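Local coordinates for leucine-rich-repeat protein (PDB 4WNR), which binds GDP and magnesium through its Roc G domain, which is joined to a COR domain, and probably works as a guanine-nucleotide switch within a larger Roco protein, at residues G99-H104 / G281-I286; H107-S112 / F332-S337. All coordinates share one frame; numbering follows the deposited sequence.

Interaction 1: residues G99-H104 / G281-I286; sequences GQEIMH and GVYKII
Tyr283 of the COR helix 275-286 reaches across to Glu101 and His104 on helix 99-104, in a helix-to-helix contact made by side chains between the Roc G domain and COR. Helix 99-104 begins at the glycine that ends the DxxG motif of the P-loop GTPase fold and corresponds to switch II of Ras-like proteins. The two segments cross at 62°, their axes 12.0 Å apart, and the tyrosine bridges the gap lengthwise. Its OH donates to Glu101 OE2 over 2.7 Å, arriving well above the carboxylate plane, while the carboxylate sits at the ring edge. A bend at chi2 (67°) turns the Glu101 chain back, bringing OE2 to the phenol although its CB starts away from COR. Tyr283 OH is also hydrogen-bonded to Thr106, so two polar groups following the DxxG motif share one COR hydroxyl. The Glu101 side chain lies about 7 Å from the bound magnesium ion, near the nucleotide site without being part of it. A phenylalanine in place of Tyr283 would probably keep much of the ring packing but leave Glu101 and Thr106 without their shared partner. Next to the phenol, the imidazole leans obliquely on the ring, the two planes 49° apart, with His104 CD2 3.5 Å from Tyr283 CE1. One turn further along COR, Ile286 CG2 meets His104 CE1 at 3.7 Å.

Interaction 2: residues H107-S112 / F332-S337; sequences HQFFLS and FELCYS
A Schellman motif closes helix 322-331 of COR, and Phe332, the first residue to leave the helix, packs with Leu334 against Gln108 and Phe109 in the 3-10 turn that follows the switch II helix of Roc. In the motif, Glu333 takes a positive phi (63°), its N bonds to Lys330 O, and the N of Leu334 returns to Met329 O. This reversal places Phe332 and Leu334 on the side of the chain facing Roc, so the helix end is turned to the Roc segment. Phe332 carries the largest share. One face of its ring lies under the peptide linking Gln108 and Phe109, with Gln108 C 4.1 Å from the plane and displaced toward the rim, and with Phe332 CE1 3.6 Å from Gln108 O. The CB of Gln108 joins from the same residue, 3.7 Å from Phe332 CD1. Phe109 approaches differently: its CG is anti to its carbonyl carbon (chi1 -46°), and the ring thereby carried over presents its edge to Phe332, CD1 lying 3.4 Å from Phe332 CD2. The ring planes are 50° apart. From the opposite direction Leu334 CD2 comes within 4.0 Å of Phe109 CZ, so that the benzyl group is touched by both COR residues. Phe109 goes on to Ile278 and Leu328, entering the groove between helices 275-286 and 322-331, whereas Gln108 turns toward helix 129-140 at His135 and Phe139. Being built from rings, methyl groups and a peptide face, the contact rests on shape and apolar burial rather than on directional bonds.

In the fold
From the N terminus, the chain passes through both Roc segments, 99-104 and 107-112, before it meets either COR partner. Interaction 1 then closes a loop of 176 intervening residues at 281-286, and interaction 2 one of 219 at 332-337. Because the segments alternate, the loops cross rather than nest: two neighbouring parts of the switch II region are met, in the same order, by two well-separated parts of COR. The centres lie 11 Å apart and the contacts are joined directly. Glu101 O probably bonds to His107 ND1 within Roc, and Val282 CG2 packs on Phe109 CE2 across the domains. Together they tie the switch II region to helix 275-286 and the end of helix 322-331.

Interaction 1: residues G99-H104 / G281-I286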
ATOM      1  N   GLY A  99     -11.024   2.218  -7.454  1.00 70.21           N
ATOM      2  CA  GLY A  99     -12.204   1.347  -7.431  1.00 69.93           C
ATOM      3  C   GLY A  99     -11.918  -0.094  -7.815  1.00 72.00           C
ATOM      4  O   GLY A  99     -12.509  -1.018  -7.254  1.00 72.87           O
ATOM      5  N   GLN A 100     -11.020  -0.285  -8.779  1.00 73.61           N
ATOM      6  CA  GLN A 100     -10.585  -1.627  -9.179  1.00 75.67           C
ATOM      7  C   GLN A 100      -9.803  -2.339  -8.073  1.00 75.66           C
ATOM      8  O   GLN A 100      -9.888  -3.560  -7.936  1.00 76.45           O
ATOM      9  CB  GLN A 100      -9.731  -1.569 -10.451  1.00 77.52           C
ATOM     10  CG  GLN A 100     -10.536  -1.562 -11.742  1.00 79.60           C
ATOM     11  CD  GLN A 100      -9.668  -1.814 -12.964  1.00 82.09           C
ATOM     12  OE1 GLN A 100      -8.651  -1.147 -13.164  1.00 81.48           O
ATOM     13  NE2 GLN A 100     -10.065  -2.782 -13.790  1.00 83.45           N
ATOM     14  N   GLU A 101      -9.049  -1.573  -7.290  1.00 75.24           N
ATOM     15  CA  GLU A 101      -8.204  -2.136  -6.234  1.00 74.59           C
ATOM     16  C   GLU A 101      -9.028  -2.713  -5.083  1.00 74.21           C
ATOM     17  O   GLU A 101      -8.728  -3.798  -4.589  1.00 75.04           O
ATOM     18  CB  GLU A 101      -7.219  -1.090  -5.702  1.00 74.59           C
ATOM     19  CG  GLU A 101      -5.984  -0.888  -6.569  1.00 74.61           C
ATOM     20  CD  GLU A 101      -6.283  -0.267  -7.922  1.00 74.97           C
ATOM     21  OE1 GLU A 101      -7.141   0.639  -7.996  1.00 77.37           O
ATOM     22  OE2 GLU A 101      -5.652  -0.680  -8.917  1.00 74.38           O
ATOM     23  N   ILE A 102     -10.061  -1.985  -4.664  1.00 73.98           N
ATOM     24  CA  ILE A 102     -10.937  -2.434  -3.577  1.00 74.88           C
ATOM     25  C   ILE A 102     -11.870  -3.551  -4.051  1.00 75.22           C
ATOM     26  O   ILE A 102     -12.147  -4.490  -3.303  1.00 75.84           O
ATOM     27  CB  ILE A 102     -11.753  -1.263  -2.974  1.00 74.42           C
ATOM     28  CG1 ILE A 102     -10.881  -0.432  -2.024  1.00 74.45           C
ATOM     29  CG2 ILE A 102     -12.960  -1.770  -2.190  1.00 74.78           C
ATOM     30  CD1 ILE A 102      -9.858   0.446  -2.706  1.00 74.57           C
ATOM     31  N   MET A 103     -12.350  -3.439  -5.290  1.00 75.56           N
ATOM     32  CA  MET A 103     -13.262  -4.431  -5.867  1.00 75.07           C
ATOM     33  C   MET A 103     -12.586  -5.793  -6.011  1.00 74.09           C
ATOM     34  O   MET A 103     -13.103  -6.801  -5.529  1.00 73.64           O
ATOM     35  CB  MET A 103     -13.771  -3.959  -7.233  1.00 76.17           C
ATOM     36  CG  MET A 103     -14.760  -4.910  -7.896  1.00 77.50           C
ATOM     37  SD  MET A 103     -15.605  -4.182  -9.312  1.00 79.91           S
ATOM     38  CE  MET A 103     -14.231  -3.829 -10.408  1.00 79.07           C
ATOM     39  N   HIS A 104     -11.432  -5.809  -6.673  1.00 73.24           N
ATOM     40  CA  HIS A 104     -10.666  -7.040  -6.884  1.00 73.66           C
ATOM     41  C   HIS A 104      -9.769  -7.411  -5.699  1.00 72.62           C
ATOM     42  O   HIS A 104      -9.144  -8.470  -5.709  1.00 72.31           O
ATOM     43  CB  HIS A 104      -9.813  -6.925  -8.148  1.00 74.83           C
ATOM     44  CG  HIS A 104     -10.613  -6.722  -9.397  1.00 75.63           C
ATOM     45  ND1 HIS A 104     -11.562  -7.625  -9.828  1.00 76.07           N
ATOM     46  CD2 HIS A 104     -10.599  -5.725 -10.312  1.00 76.69           C
ATOM     47  CE1 HIS A 104     -12.102  -7.187 -10.951  1.00 77.27           C
ATOM     48  NE2 HIS A 104     -11.535  -6.037 -11.268  1.00 77.30           N
ATOM     49  N   GLY A 281      -0.988  -6.787 -14.157  1.00 79.09           N
ATOM     50  CA  GLY A 281      -0.780  -8.208 -14.435  1.00 78.51           C
ATOM     51  C   GLY A 281      -1.919  -9.071 -13.915  1.00 77.47           C
ATOM     52  O   GLY A 281      -2.349 -10.014 -14.580  1.00 76.54           O
ATOM     53  N   VAL A 282      -2.410  -8.736 -12.724  1.00 76.55           N
ATOM     54  CA  VAL A 282      -3.526  -9.454 -12.108  1.00 75.80           C
ATOM     55  C   VAL A 282      -4.842  -9.167 -12.836  1.00 75.94           C
ATOM     56  O   VAL A 282      -5.647 -10.074 -13.038  1.00 76.44           O
ATOM     57  CB  VAL A 282      -3.664  -9.100 -10.608  1.00 75.52           C
ATOM     58  CG1 VAL A 282      -4.922  -9.716 -10.008  1.00 75.02           C
ATOM     59  CG2 VAL A 282      -2.438  -9.568  -9.838  1.00 75.52           C
ATOM     60  N   TYR A 283      -5.058  -7.910 -13.225  1.00 76.59           N
ATOM     61  CA  TYR A 283      -6.286  -7.523 -13.933  1.00 77.48           C
ATOM     62  C   TYR A 283      -6.370  -8.151 -15.325  1.00 77.74           C
ATOM     63  O   TYR A 283      -7.460  -8.474 -15.798  1.00 77.88           O
ATOM     64  CB  TYR A 283      -6.420  -5.996 -14.042  1.00 77.08           C
ATOM     65  CG  TYR A 283      -6.457  -5.260 -12.714  1.00 76.83           C
ATOM     66  CD1 TYR A 283      -7.144  -5.777 -11.615  1.00 77.17           C
ATOM     67  CD2 TYR A 283      -5.818  -4.031 -12.565  1.00 76.74           C
ATOM     68  CE1 TYR A 283      -7.175  -5.101 -10.407  1.00 77.26           C
ATOM     69  CE2 TYR A 283      -5.847  -3.347 -11.361  1.00 76.81           C
ATOM     70  CZ  TYR A 283      -6.525  -3.885 -10.284  1.00 77.40           C
ATOM     71  OH  TYR A 283      -6.556  -3.208  -9.086  1.00 76.93           O
ATOM     72  N   LYS A 284      -5.221  -8.315 -15.975  1.00 77.01           N
ATOM     73  CA  LYS A 284      -5.158  -9.016 -17.260  1.00 77.28           C
ATOM     74  C   LYS A 284      -5.680 -10.450 -17.138  1.00 78.56           C
ATOM     75  O   LYS A 284      -6.367 -10.941 -18.032  1.00 81.04           O
ATOM     76  CB  LYS A 284      -3.731  -9.022 -17.815  1.00 77.25           C
ATOM     77  CG  LYS A 284      -3.406  -7.815 -18.677  1.00 77.99           C
ATOM     78  CD  LYS A 284      -1.940  -7.790 -19.083  1.00 79.52           C
ATOM     79  CE  LYS A 284      -1.723  -7.032 -20.385  1.00 80.53           C
ATOM     80  NZ  LYS A 284      -2.322  -5.668 -20.382  1.00 81.50           N
ATOM     81  N   ILE A 285      -5.354 -11.105 -16.026  1.00 78.34           N
ATOM     82  CA  ILE A 285      -5.830 -12.461 -15.750  1.00 77.53           C
ATOM     83  C   ILE A 285      -7.327 -12.453 -15.437  1.00 77.85           C
ATOM     84  O   ILE A 285      -8.087 -13.227 -16.015  1.00 78.13           O
ATOM     85  CB  ILE A 285      -5.047 -13.112 -14.585  1.00 76.59           C
ATOM     86  CG1 ILE A 285      -3.580 -13.308 -14.983  1.00 76.14           C
ATOM     87  CG2 ILE A 285      -5.663 -14.452 -14.192  1.00 76.73           C
ATOM     88  CD1 ILE A 285      -2.652 -13.580 -13.818  1.00 76.60           C
ATOM     89  N   ILE A 286      -7.741 -11.570 -14.532  1.00 78.98           N
ATOM     90  CA  ILE A 286      -9.143 -11.484 -14.105  1.00 79.21           C
ATOM     91  C   ILE A 286     -10.064 -11.114 -15.269  1.00 80.22           C
ATOM     92  O   ILE A 286     -11.133 -11.705 -15.428  1.00 78.90           O
ATOM     93  CB  ILE A 286      -9.325 -10.475 -12.946  1.00 79.17           C
ATOM     94  CG1 ILE A 286      -8.633 -10.996 -11.680  1.00 78.93           C
ATOM     95  CG2 ILE A 286     -10.803 -10.232 -12.656  1.00 79.72           C
ATOM     96  CD1 ILE A 286      -8.466  -9.961 -10.587  1.00 78.67           C
TER

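Interaction 2: residues H107-S112 / F332-S337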
ATOM      1  N   HIS A 107      -5.512  -4.272  -3.349  1.00 69.20           N
ATOM      2  CA  HIS A 107      -4.941  -3.364  -2.350  1.00 68.15           C
ATOM      3  C   HIS A 107      -4.249  -4.123  -1.214  1.00 67.95           C
ATOM      4  O   HIS A 107      -3.352  -3.591  -0.565  1.00 67.73           O
ATOM      5  CB  HIS A 107      -6.020  -2.442  -1.776  1.00 68.06           C
ATOM      6  CG  HIS A 107      -7.000  -3.136  -0.882  1.00 67.77           C
ATOM      7  ND1 HIS A 107      -8.087  -3.831  -1.365  1.00 67.27           N
ATOM      8  CD2 HIS A 107      -7.056  -3.241   0.467  1.00 67.80           C
ATOM      9  CE1 HIS A 107      -8.771  -4.334  -0.353  1.00 67.68           C
ATOM     10  NE2 HIS A 107      -8.165  -3.992   0.770  1.00 67.73           N
ATOM     11  N   GLN A 108      -4.677  -5.365  -0.988  1.00 67.97           N
ATOM     12  CA  GLN A 108      -4.080  -6.245   0.025  1.00 67.94           C
ATOM     13  C   GLN A 108      -2.569  -6.436  -0.137  1.00 68.59           C
ATOM     14  O   GLN A 108      -1.865  -6.680   0.846  1.00 70.34           O
ATOM     15  CB  GLN A 108      -4.761  -7.616  -0.001  1.00 67.85           C
ATOM     16  CG  GLN A 108      -6.176  -7.631   0.550  1.00 67.79           C
ATOM     17  CD  GLN A 108      -6.830  -8.994   0.415  1.00 68.16           C
ATOM     18  OE1 GLN A 108      -6.977  -9.511  -0.692  1.00 67.92           O
ATOM     19  NE2 GLN A 108      -7.226  -9.584   1.542  1.00 67.89           N
ATOM     20  N   PHE A 109      -2.071  -6.323  -1.368  1.00 67.77           N
ATOM     21  CA  PHE A 109      -0.640  -6.511  -1.642  1.00 67.49           C
ATOM     22  C   PHE A 109       0.207  -5.416  -0.986  1.00 67.31           C
ATOM     23  O   PHE A 109       1.374  -5.637  -0.661  1.00 67.27           O
ATOM     24  CB  PHE A 109      -0.336  -6.522  -3.153  1.00 67.23           C
ATOM     25  CG  PHE A 109      -1.260  -7.381  -3.982  1.00 66.52           C
ATOM     26  CD1 PHE A 109      -1.891  -8.499  -3.447  1.00 67.42           C
ATOM     27  CD2 PHE A 109      -1.471  -7.080  -5.322  1.00 65.73           C
ATOM     28  CE1 PHE A 109      -2.735  -9.278  -4.224  1.00 67.46           C
ATOM     29  CE2 PHE A 109      -2.307  -7.857  -6.104  1.00 65.86           C
ATOM     30  CZ  PHE A 109      -2.939  -8.958  -5.556  1.00 66.96           C
ATOM     31  N   PHE A 110      -0.391  -4.241  -0.798  1.00 67.30           N
ATOM     32  CA  PHE A 110       0.335  -3.052  -0.354  1.00 66.95           C
ATOM     33  C   PHE A 110       0.039  -2.641   1.091  1.00 66.60           C
ATOM     34  O   PHE A 110       0.583  -1.648   1.573  1.00 66.67           O
ATOM     35  CB  PHE A 110       0.032  -1.897  -1.308  1.00 67.15           C
ATOM     36  CG  PHE A 110       0.047  -2.300  -2.757  1.00 67.87           C
ATOM     37  CD1 PHE A 110       1.248  -2.498  -3.425  1.00 67.62           C
ATOM     38  CD2 PHE A 110      -1.141  -2.502  -3.449  1.00 68.44           C
ATOM     39  CE1 PHE A 110       1.265  -2.875  -4.756  1.00 67.98           C
ATOM     40  CE2 PHE A 110      -1.130  -2.879  -4.782  1.00 68.57           C
ATOM     41  CZ  PHE A 110       0.074  -3.066  -5.437  1.00 68.40           C
ATOM     42  N   LEU A 111      -0.821  -3.394   1.775  1.00 67.47           N
ATOM     43  CA  LEU A 111      -1.070  -3.174   3.199  1.00 67.90           C
ATOM     44  C   LEU A 111       0.093  -3.748   3.996  1.00 69.19           C
ATOM     45  O   LEU A 111       0.471  -4.902   3.797  1.00 69.87           O
ATOM     46  CB  LEU A 111      -2.379  -3.834   3.640  1.00 67.80           C
ATOM     47  CG  LEU A 111      -3.647  -3.492   2.852  1.00 67.35           C
ATOM     48  CD1 LEU A 111      -4.857  -4.113   3.534  1.00 67.04           C
ATOM     49  CD2 LEU A 111      -3.835  -1.990   2.696  1.00 67.56           C
ATOM     50  N   SER A 112       0.653  -2.945   4.897  1.00 70.36           N
ATOM     51  CA  SER A 112       1.862  -3.329   5.622  1.00 70.84           C
ATOM     52  C   SER A 112       1.871  -2.842   7.067  1.00 70.80           C
ATOM     53  O   SER A 112       1.098  -1.963   7.447  1.00 69.90           O
ATOM     54  CB  SER A 112       3.091  -2.786   4.892  1.00 71.22           C
ATOM     55  OG  SER A 112       2.984  -1.385   4.713  1.00 69.67           O
ATOM     56  N   PHE A 332      -3.356 -14.165  -1.173  1.00 81.77           N
ATOM     57  CA  PHE A 332      -4.448 -13.305  -0.701  1.00 82.90           C
ATOM     58  C   PHE A 332      -5.838 -13.779  -1.145  1.00 84.84           C
ATOM     59  O   PHE A 332      -6.802 -13.012  -1.106  1.00 85.29           O
ATOM     60  CB  PHE A 332      -4.204 -11.866  -1.154  1.00 81.81           C
ATOM     61  CG  PHE A 332      -2.952 -11.263  -0.588  1.00 80.63           C
ATOM     62  CD1 PHE A 332      -2.932 -10.765   0.707  1.00 81.51           C
ATOM     63  CD2 PHE A 332      -1.792 -11.198  -1.345  1.00 80.06           C
ATOM     64  CE1 PHE A 332      -1.778 -10.209   1.235  1.00 80.77           C
ATOM     65  CE2 PHE A 332      -0.636 -10.642  -0.823  1.00 80.10           C
ATOM     66  CZ  PHE A 332      -0.629 -10.147   0.470  1.00 79.55           C
ATOM     67  N   GLU A 333      -5.933 -15.043  -1.555  1.00 86.15           N
ATOM     68  CA  GLU A 333      -7.213 -15.696  -1.868  1.00 87.97           C
ATOM     69  C   GLU A 333      -7.972 -15.062  -3.042  1.00 87.22           C
ATOM     70  O   GLU A 333      -9.200 -14.984  -3.031  1.00 87.27           O
ATOM     71  CB  GLU A 333      -8.103 -15.765  -0.620  1.00 89.36           C
ATOM     72  CG  GLU A 333      -7.408 -16.360   0.596  1.00 90.57           C
ATOM     73  CD  GLU A 333      -8.355 -16.610   1.754  1.00 91.93           C
ATOM     74  OE1 GLU A 333      -9.457 -17.149   1.522  1.00 93.40           O
ATOM     75  OE2 GLU A 333      -7.989 -16.274   2.901  1.00 92.77           O
ATOM     76  N   LEU A 334      -7.226 -14.622  -4.050  1.00 87.30           N
ATOM     77  CA  LEU A 334      -7.796 -14.243  -5.346  1.00 87.58           C
ATOM     78  C   LEU A 334      -7.756 -15.444  -6.296  1.00 88.90           C
ATOM     79  O   LEU A 334      -8.200 -15.361  -7.442  1.00 86.24           O
ATOM     80  CB  LEU A 334      -7.014 -13.076  -5.961  1.00 88.14           C
ATOM     81  CG  LEU A 334      -7.255 -11.676  -5.387  1.00 88.59           C
ATOM     82  CD1 LEU A 334      -6.896 -11.601  -3.911  1.00 88.37           C
ATOM     83  CD2 LEU A 334      -6.462 -10.648  -6.181  1.00 88.76           C
ATOM     84  N   CYS A 335      -7.224 -16.559  -5.802  1.00 92.29           N
ATOM     85  CA  CYS A 335      -6.987 -17.743  -6.614  1.00 94.05           C
ATOM     86  C   CYS A 335      -6.977 -18.982  -5.719  1.00 94.56           C
ATOM     87  O   CYS A 335      -6.574 -18.909  -4.556  1.00 94.82           O
ATOM     88  CB  CYS A 335      -5.644 -17.602  -7.333  1.00 94.67           C
ATOM     89  SG  CYS A 335      -5.633 -18.239  -9.016  1.00100.24           S
ATOM     90  N   TYR A 336      -7.427 -20.110  -6.262  1.00 95.38           N
ATOM     91  CA  TYR A 336      -7.447 -21.380  -5.530  1.00 95.74           C
ATOM     92  C   TYR A 336      -6.927 -22.512  -6.412  1.00 96.10           C
ATOM     93  O   TYR A 336      -7.344 -22.650  -7.561  1.00 95.82           O
ATOM     94  CB  TYR A 336      -8.861 -21.697  -5.044  1.00 96.06           C
ATOM     95  CG  TYR A 336      -9.387 -20.712  -4.022  1.00 97.53           C
ATOM     96  CD1 TYR A 336      -9.122 -20.878  -2.666  1.00 97.81           C
ATOM     97  CD2 TYR A 336     -10.147 -19.612  -4.414  1.00 98.00           C
ATOM     98  CE1 TYR A 336      -9.600 -19.979  -1.726  1.00 97.89           C
ATOM     99  CE2 TYR A 336     -10.630 -18.708  -3.482  1.00 98.07           C
ATOM    100  CZ  TYR A 336     -10.353 -18.896  -2.140  1.00 98.50           C
ATOM    101  OH  TYR A 336     -10.828 -18.002  -1.209  1.00 99.88           O
ATOM    102  N   SER A 337      -6.021 -23.320  -5.866  1.00 97.29           N
ATOM    103  CA  SER A 337      -5.366 -24.380  -6.632  1.00 98.62           C
ATOM    104  C   SER A 337      -6.257 -25.607  -6.796  1.00 99.37           C
ATOM    105  O   SER A 337      -6.823 -26.107  -5.822  1.00 97.85           O
ATOM    106  CB  SER A 337      -4.052 -24.793  -5.964  1.00 98.11           C
ATOM    107  OG  SER A 337      -3.094 -23.755  -6.038  1.00 96.88           O
TER